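Local coordinates for protein putative aspartyl-tRNA synthetase (Leishmania major, PDB 6OD8) that probably charges tRNA(Asp) with L-aspartate at the expense of ATP, releasing AMP and diphosphate, as a class II aminoacyl-tRNA synthetase, at residues Glu332-Phe335 with Asn336-Glu340; Thr72-Val76 with Ser77-Arg81. All blocks are in the same frame, centred on the assembly; numbering follows the deposited sequence. Where two conformers were deposited one is given.

Interaction 1: residues Glu332-Phe335 with Asn336-Glu340; sequences ESLF and NYIFE. With EDO (1,2-ethanediol), chain H; EDO (1,2-ethanediol), chain I.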
ATOM      1  N   GLU A 332      16.017 -11.429   3.777  1.00 15.55           N
ATOM      2  CA  GLU A 332      16.011 -12.791   3.244  1.00 17.31           C
ATOM      3  C   GLU A 332      14.752 -13.542   3.655  1.00 20.43           C
ATOM      4  O   GLU A 332      14.187 -14.309   2.858  1.00 15.54           O
ATOM      5  CB  GLU A 332      17.246 -13.558   3.721  1.00 14.86           C
ATOM      6  CG  GLU A 332      18.530 -13.135   3.043  1.00 20.30           C
ATOM      7  CD  GLU A 332      19.746 -13.823   3.642  1.00 25.23           C
ATOM      8  OE1 GLU A 332      19.609 -14.418   4.734  1.00 23.10           O
ATOM      9  OE2 GLU A 332      20.838 -13.773   3.029  1.00 24.13           O
ATOM     10  N   SER A 333      14.348 -13.405   4.914  1.00 15.81           N
ATOM     11  CA  SER A 333      13.123 -14.061   5.356  1.00 18.23           C
ATOM     12  C   SER A 333      11.923 -13.504   4.603  1.00 13.37           C
ATOM     13  O   SER A 333      10.987 -14.246   4.276  1.00 18.27           O
ATOM     14  CB  SER A 333      12.934 -13.877   6.866  1.00 18.31           C
ATOM     15  OG  SER A 333      14.002 -14.469   7.589  1.00 23.98           O
ATOM     16  N   LEU A 334      11.951 -12.197   4.311  1.00 12.20           N
ATOM     17  CA  LEU A 334      10.865 -11.564   3.561  1.00 13.92           C
ATOM     18  C   LEU A 334      10.774 -12.137   2.151  1.00 17.72           C
ATOM     19  O   LEU A 334       9.687 -12.482   1.668  1.00 13.68           O
ATOM     20  CB  LEU A 334      11.090 -10.043   3.513  1.00 14.20           C
ATOM     21  CG  LEU A 334      10.301  -9.244   2.489  1.00 14.60           C
ATOM     22  CD1 LEU A 334       8.829  -9.244   2.874  1.00 12.62           C
ATOM     23  CD2 LEU A 334      10.811  -7.801   2.390  1.00 18.48           C
ATOM     24  N   PHE A 335      11.912 -12.238   1.467  1.00 14.52           N
ATOM     25  CA  PHE A 335      11.867 -12.789   0.115  1.00 17.11           C
ATOM     26  C   PHE A 335      11.475 -14.261   0.146  1.00 17.76           C
ATOM     27  O   PHE A 335      10.725 -14.713  -0.719  1.00 15.56           O
ATOM     28  CB  PHE A 335      13.215 -12.580  -0.603  1.00 15.36           C
ATOM     29  CG  PHE A 335      13.319 -11.258  -1.348  1.00 13.15           C
ATOM     30  CD1 PHE A 335      12.762 -11.112  -2.613  1.00 20.24           C
ATOM     31  CD2 PHE A 335      13.972 -10.179  -0.786  1.00 18.49           C
ATOM     32  CE1 PHE A 335      12.844  -9.901  -3.297  1.00 25.04           C
ATOM     33  CE2 PHE A 335      14.065  -8.965  -1.466  1.00 20.37           C
ATOM     34  CZ  PHE A 335      13.513  -8.834  -2.725  1.00 21.05           C
ATOM     35  N   ASN A 336      11.984 -15.027   1.125  1.00 13.64           N
ATOM     36  CA  ASN A 336      11.590 -16.426   1.241  1.00 15.12           C
ATOM     37  C   ASN A 336      10.079 -16.545   1.368  1.00 21.56           C
ATOM     38  O   ASN A 336       9.449 -17.341   0.674  1.00 21.09           O
ATOM     39  CB  ASN A 336      12.276 -17.072   2.448  1.00 14.11           C
ATOM     40  CG  ASN A 336      12.035 -18.564   2.536  1.00 21.27           C
ATOM     41  OD1 ASN A 336      12.242 -19.301   1.577  1.00 24.15           O
ATOM     42  ND2 ASN A 336      11.604 -19.015   3.694  1.00 22.89           N
ATOM     43  N   TYR A 337       9.489 -15.743   2.258  1.00 16.95           N
ATOM     44  CA  TYR A 337       8.047 -15.765   2.480  1.00 17.59           C
ATOM     45  C   TYR A 337       7.289 -15.492   1.187  1.00 18.24           C
ATOM     46  O   TYR A 337       6.324 -16.191   0.853  1.00 18.92           O
ATOM     47  CB  TYR A 337       7.713 -14.711   3.541  1.00 21.37           C
ATOM     48  CG  TYR A 337       6.256 -14.554   3.940  1.00 20.59           C
ATOM     49  CD1 TYR A 337       5.760 -15.183   5.078  1.00 26.21           C
ATOM     50  CD2 TYR A 337       5.401 -13.716   3.226  1.00 17.02           C
ATOM     51  CE1 TYR A 337       4.424 -15.011   5.482  1.00 25.50           C
ATOM     52  CE2 TYR A 337       4.063 -13.545   3.615  1.00 18.32           C
ATOM     53  CZ  TYR A 337       3.582 -14.199   4.743  1.00 29.09           C
ATOM     54  OH  TYR A 337       2.258 -14.030   5.144  1.00 27.77           O
ATOM     55  N   ILE A 338       7.704 -14.454   0.458  1.00 15.59           N
ATOM     56  CA  ILE A 338       7.024 -14.071  -0.779  1.00 18.93           C
ATOM     57  C   ILE A 338       7.122 -15.192  -1.810  1.00 19.25           C
ATOM     58  O   ILE A 338       6.114 -15.621  -2.386  1.00 17.85           O
ATOM     59  CB  ILE A 338       7.596 -12.742  -1.310  1.00 16.67           C
ATOM     60  CG1 ILE A 338       7.228 -11.600  -0.355  1.00 14.03           C
ATOM     61  CG2 ILE A 338       7.109 -12.434  -2.737  1.00 16.32           C
ATOM     62  CD1 ILE A 338       7.889 -10.258  -0.674  1.00 12.60           C
ATOM     63  N   PHE A 339       8.336 -15.683  -2.055  1.00 16.96           N
ATOM     64  CA  PHE A 339       8.552 -16.693  -3.087  1.00 15.11           C
ATOM     65  C   PHE A 339       7.804 -17.974  -2.768  1.00 16.96           C
ATOM     66  O   PHE A 339       7.255 -18.632  -3.665  1.00 18.82           O
ATOM     67  CB  PHE A 339      10.060 -17.004  -3.210  1.00 14.96           C
ATOM     68  CG  PHE A 339      10.878 -15.888  -3.800  1.00 19.18           C
ATOM     69  CD1 PHE A 339      10.312 -14.984  -4.678  1.00 23.41           C
ATOM     70  CD2 PHE A 339      12.242 -15.768  -3.491  1.00 22.53           C
ATOM     71  CE1 PHE A 339      11.071 -13.969  -5.235  1.00 20.53           C
ATOM     72  CE2 PHE A 339      13.011 -14.768  -4.045  1.00 20.34           C
ATOM     73  CZ  PHE A 339      12.423 -13.851  -4.918  1.00 18.51           C
ATOM     74  N   GLU A 340       7.802 -18.369  -1.498  1.00 14.32           N
ATOM     75  CA  GLU A 340       7.088 -19.585  -1.116  1.00 16.31           C
ATOM     76  C   GLU A 340       5.589 -19.458  -1.360  1.00 19.50           C
ATOM     77  O   GLU A 340       4.942 -20.426  -1.778  1.00 20.06           O
ATOM     78  CB  GLU A 340       7.394 -19.893   0.348  1.00 21.58           C
ATOM     79  CG  GLU A 340       6.485 -20.862   1.039  1.00 41.45           C
ATOM     80  CD  GLU A 340       6.807 -20.948   2.530  1.00 51.72           C
ATOM     81  OE1 GLU A 340       8.014 -20.901   2.879  1.00 35.64           O
ATOM     82  OE2 GLU A 340       5.857 -21.038   3.345  1.00 58.79           O
TER
HETATM   83  C1  EDO H 606      17.026 -16.022   6.161  1.00 39.48           C
HETATM   84  O1  EDO H 606      16.044 -16.914   6.715  1.00 36.12           O
HETATM   85  C2  EDO H 606      17.787 -15.284   7.253  1.00 36.76           C
HETATM   86  O2  EDO H 606      16.881 -14.881   8.286  1.00 45.48           O
HETATM   87  C1  EDO I 607       1.613 -20.618   1.686  1.00 58.44           C
HETATM   88  O1  EDO I 607       1.237 -21.015   3.009  1.00 63.47           O
HETATM   89  C2  EDO I 607       2.679 -21.563   1.151  1.00 55.20           C
HETATM   90  O2  EDO I 607       3.613 -21.872   2.189  1.00 52.37           O
HETATM   91  O   HOH W   1      10.652 -16.667   5.581  1.00 26.91           O
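The helix 325-342 of the class II synthetase core gives a clear example of how i to i+4 spacing pairs side chains along adjacent ridges of the helix, here Phe335 with Phe339 and Leu334 with Ile338. Four consecutive helical hydrogen bonds run from the N-H groups of residues 336-339 back to the carbonyls of residues 332-335. The last of them, from Phe339 N to Phe335 O, spans 2.9 Å and is almost straight at 172°.

The two phenyl rings meet through one corner: CZ of Phe339 reaches CD1 of Phe335 at 3.6 Å. Their planes are inclined at 46°, with centroids 5.6 Å apart. Phe339 turns its ring back toward the preceding turn because CG lies beside its backbone N (chi1 -70°), and CG thereby passes 3.3 Å from Phe335 O. Ile338 uses its CG1 branch in the same way; the terminal CD1 lies alongside the leucine and meets Leu334 CD1 at 3.8 Å.

The polar flank is tied together by water. One molecule donates to Ser333 O at 2.8 Å and accepts from Asn336 ND2 at 3.2 Å, which gives the serine carbonyl a second partner besides Tyr337 N. The other end of the Asn336 amide, OD1, takes a hydrogen bond from Trp363. Ser333 OG is hydrogen-bonded to Asp329 O and also accepts a bond from a 1,2-ethanediol, probably from the crystallisation liquor.

The apolar side chains reach two kinds of neighbour. Leu334 packs on Phe231 and Phe234 of helix 215-237 and on Phe526 and Ile528 of strand 523-529. Phe335 and Phe339 bear on Met475 and Ile477 of strand 472-477, respectively, and Glu332 forms a salt bridge with Arg401. The helix thus packs on the large mixed sheet and alongside helix 215-237.

Interaction 2: residues Thr72-Val76 with Ser77-Arg81; sequences THIPV and SELSR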
ATOM      1  N   THR A  72     -30.100 -13.508  -9.994  1.00 29.53           N
ATOM      2  CA  THR A  72     -28.856 -14.131  -9.551  1.00 37.51           C
ATOM      3  C   THR A  72     -27.948 -14.301 -10.765  1.00 37.07           C
ATOM      4  O   THR A  72     -28.247 -15.094 -11.666  1.00 39.85           O
ATOM      5  CB  THR A  72     -29.118 -15.473  -8.868  1.00 43.37           C
ATOM      6  OG1 THR A  72     -29.910 -15.274  -7.691  1.00 50.95           O
ATOM      7  CG2 THR A  72     -27.808 -16.134  -8.482  1.00 42.27           C
ATOM      8  N   HIS A  73     -26.845 -13.551 -10.788  1.00 32.23           N
ATOM      9  CA  HIS A  73     -25.873 -13.612 -11.866  0.53 35.02           C
ATOM     10  C   HIS A  73     -24.753 -14.578 -11.475  1.00 38.07           C
ATOM     11  O   HIS A  73     -24.038 -14.335 -10.498  1.00 40.34           O
ATOM     12  CB  HIS A  73     -25.354 -12.197 -12.135  0.53 31.85           C
ATOM     13  CG  HIS A  73     -26.412 -11.140 -11.989  0.53 28.04           C
ATOM     14  ND1 HIS A  73     -27.049 -10.570 -13.070  0.53 28.95           N
ATOM     15  CD2 HIS A  73     -26.964 -10.572 -10.891  0.53 27.25           C
ATOM     16  CE1 HIS A  73     -27.939  -9.691 -12.646  0.53 25.10           C
ATOM     17  NE2 HIS A  73     -27.913  -9.679 -11.326  0.53 24.92           N
ATOM     18  N   ILE A  74     -24.604 -15.668 -12.228  1.00 30.87           N
ATOM     19  CA  ILE A  74     -23.582 -16.680 -11.961  1.00 27.97           C
ATOM     20  C   ILE A  74     -22.308 -16.282 -12.705  1.00 28.57           C
ATOM     21  O   ILE A  74     -22.350 -16.132 -13.934  1.00 29.46           O
ATOM     22  CB  ILE A  74     -24.038 -18.079 -12.401  1.00 30.14           C
ATOM     23  CG1 ILE A  74     -25.407 -18.444 -11.806  1.00 32.16           C
ATOM     24  CG2 ILE A  74     -22.964 -19.129 -12.087  1.00 35.03           C
ATOM     25  CD1 ILE A  74     -25.423 -18.527 -10.304  1.00 39.58           C
ATOM     26  N   PRO A  75     -21.171 -16.133 -12.025  1.00 36.53           N
ATOM     27  CA  PRO A  75     -19.921 -15.863 -12.752  1.00 34.29           C
ATOM     28  C   PRO A  75     -19.457 -17.077 -13.550  1.00 19.35           C
ATOM     29  O   PRO A  75     -19.690 -18.227 -13.178  1.00 27.73           O
ATOM     30  CB  PRO A  75     -18.929 -15.509 -11.638  1.00 35.11           C
ATOM     31  CG  PRO A  75     -19.499 -16.092 -10.411  1.00 36.63           C
ATOM     32  CD  PRO A  75     -20.987 -16.102 -10.563  1.00 33.72           C
ATOM     33  N   VAL A  76     -18.786 -16.804 -14.669  1.00 23.33           N
ATOM     34  CA  VAL A  76     -18.289 -17.875 -15.523  1.00 24.85           C
ATOM     35  C   VAL A  76     -17.405 -18.835 -14.730  1.00 23.44           C
ATOM     36  O   VAL A  76     -17.387 -20.041 -15.003  1.00 23.66           O
ATOM     37  CB  VAL A  76     -17.540 -17.279 -16.734  1.00 27.17           C
ATOM     38  CG1 VAL A  76     -17.042 -18.382 -17.651  1.00 29.26           C
ATOM     39  CG2 VAL A  76     -18.451 -16.333 -17.493  1.00 34.22           C
ATOM     40  N   SER A  77     -16.703 -18.325 -13.710  1.00 23.53           N
ATOM     41  CA  SER A  77     -15.770 -19.153 -12.947  1.00 31.14           C
ATOM     42  C   SER A  77     -16.473 -20.304 -12.241  1.00 27.53           C
ATOM     43  O   SER A  77     -15.855 -21.343 -11.983  1.00 31.64           O
ATOM     44  CB  SER A  77     -15.013 -18.292 -11.932  1.00 31.80           C
ATOM     45  OG  SER A  77     -15.909 -17.540 -11.111  1.00 33.11           O
ATOM     46  N   GLU A  78     -17.770 -20.152 -11.941  1.00 32.03           N
ATOM     47  CA  GLU A  78     -18.517 -21.125 -11.157  1.00 36.02           C
ATOM     48  C   GLU A  78     -19.200 -22.201 -11.998  1.00 29.88           C
ATOM     49  O   GLU A  78     -19.810 -23.107 -11.428  1.00 40.12           O
ATOM     50  CB  GLU A  78     -19.571 -20.404 -10.299  1.00 45.24           C
ATOM     51  CG  GLU A  78     -19.008 -19.553  -9.161  1.00 57.82           C
ATOM     52  CD  GLU A  78     -20.090 -18.776  -8.399  1.00 71.64           C
ATOM     53  OE1 GLU A  78     -21.296 -18.950  -8.696  1.00 74.25           O
ATOM     54  OE2 GLU A  78     -19.732 -17.979  -7.502  1.00 75.19           O
ATOM     55  N   LEU A  79     -19.096 -22.144 -13.329  1.00 25.60           N
ATOM     56  CA  LEU A  79     -19.947 -22.950 -14.200  1.00 29.95           C
ATOM     57  C   LEU A  79     -19.645 -24.440 -14.162  1.00 39.80           C
ATOM     58  O   LEU A  79     -20.446 -25.228 -14.682  1.00 36.77           O
ATOM     59  CB  LEU A  79     -19.828 -22.445 -15.635  1.00 32.68           C
ATOM     60  CG  LEU A  79     -20.563 -21.133 -15.872  1.00 27.21           C
ATOM     61  CD1 LEU A  79     -20.331 -20.617 -17.296  1.00 24.65           C
ATOM     62  CD2 LEU A  79     -22.036 -21.352 -15.584  1.00 27.05           C
ATOM     63  N   SER A  80     -18.525 -24.853 -13.584  1.00 38.47           N
ATOM     64  CA  SER A  80     -18.237 -26.273 -13.501  1.00 39.26           C
ATOM     65  C   SER A  80     -18.676 -26.892 -12.178  1.00 44.02           C
ATOM     66  O   SER A  80     -18.556 -28.112 -12.016  1.00 49.74           O
ATOM     67  CB  SER A  80     -16.748 -26.519 -13.750  1.00 40.02           C
ATOM     68  OG  SER A  80     -16.484 -26.474 -15.146  1.00 38.54           O
ATOM     69  N   ARG A  81     -19.201 -26.091 -11.253  1.00 45.43           N
ATOM     70  CA  ARG A  81     -19.803 -26.621 -10.039  1.00 49.01           C
ATOM     71  C   ARG A  81     -20.837 -27.688 -10.397  1.00 46.02           C
ATOM     72  O   ARG A  81     -21.700 -27.444 -11.254  1.00 42.04           O
ATOM     73  CB  ARG A  81     -20.462 -25.497  -9.233  1.00 51.09           C
ATOM     74  CG  ARG A  81     -19.503 -24.665  -8.376  1.00 55.85           C
ATOM     75  CD  ARG A  81     -20.142 -23.341  -7.934  1.00 64.51           C
ATOM     76  NE  ARG A  81     -21.558 -23.488  -7.581  1.00 78.64           N
ATOM     77  CZ  ARG A  81     -22.359 -22.485  -7.222  1.00 81.03           C
ATOM     78  NH1 ARG A  81     -21.891 -21.245  -7.161  1.00 80.74           N
ATOM     79  NH2 ARG A  81     -23.633 -22.722  -6.925  1.00 78.63           N
TER
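Arg81 NH1 holds Glu78 OE1 in a 2.8 Å salt bridge, and the same oxygen rests 3.4 Å from Pro75 CD, so a single carboxylate is both paired with a positive charge and packed against a proline ring. The extended glutamate chain brings its acid group against the CG–CD side of that ring, where Glu78 CD comes within 3.4 Å of Pro75 CG. Ile74 CG2 also approaches, 3.8 Å from Glu78 OE1, the isoleucine side chain crossing the glutamate at about a right angle.

Next to these side chains the backbone makes a short 3-10 turn. Glu78 N donates to Pro75 O at 3.0 Å and Leu79 N to Val76 O at 3.2 Å, each bond bridging three residues. A type I beta turn from Glu78 to Arg81 follows directly, its closing bond running from Arg81 N to Glu78 O; this reversal brings the arginine back to the glutamate that precedes it.

The apolar side is made by Val76 and Leu79. Leu79, with CG beside its own backbone N (chi1 -74°), brings CD1 to 4.0 Å from Val76 CG1, and both residues continue onto Ile91 of strand 88-100. Leu79 also reaches Val116 of strand 114-121, which seats the turn on the OB-fold barrel.

Arg81 has a second acid partner in Glu83, through NE, so the guanidinium is shared between two carboxylates. The nearby positive charge would be expected to favour the ionised form of Glu78, whose aliphatic stem and flat end are steadied by the proline. The turn is therefore closed by backbone bonds and by charge together.

In the fold
The two contacts are local, yet they serve different parts of the enzyme. Interaction 1 lies within the class II synthetase domain, on a helix packed against the sheet that in this family carries the active site; interaction 2 belongs to the chain that lies against the OB-fold, the probable anticodon-binding domain. The centres of interactions 1 and 2 are 34 Å apart and the nearest atoms of interactions 1 and 2 about 22 Å, so they do not meet. A possible connection runs through the dimer: His73 NE2 may hydrogen-bond to Glu322 OE2 of the second subunit, just ahead of that subunit's helix 325-342, a contact left doubtful because the histidine was modelled in two conformers.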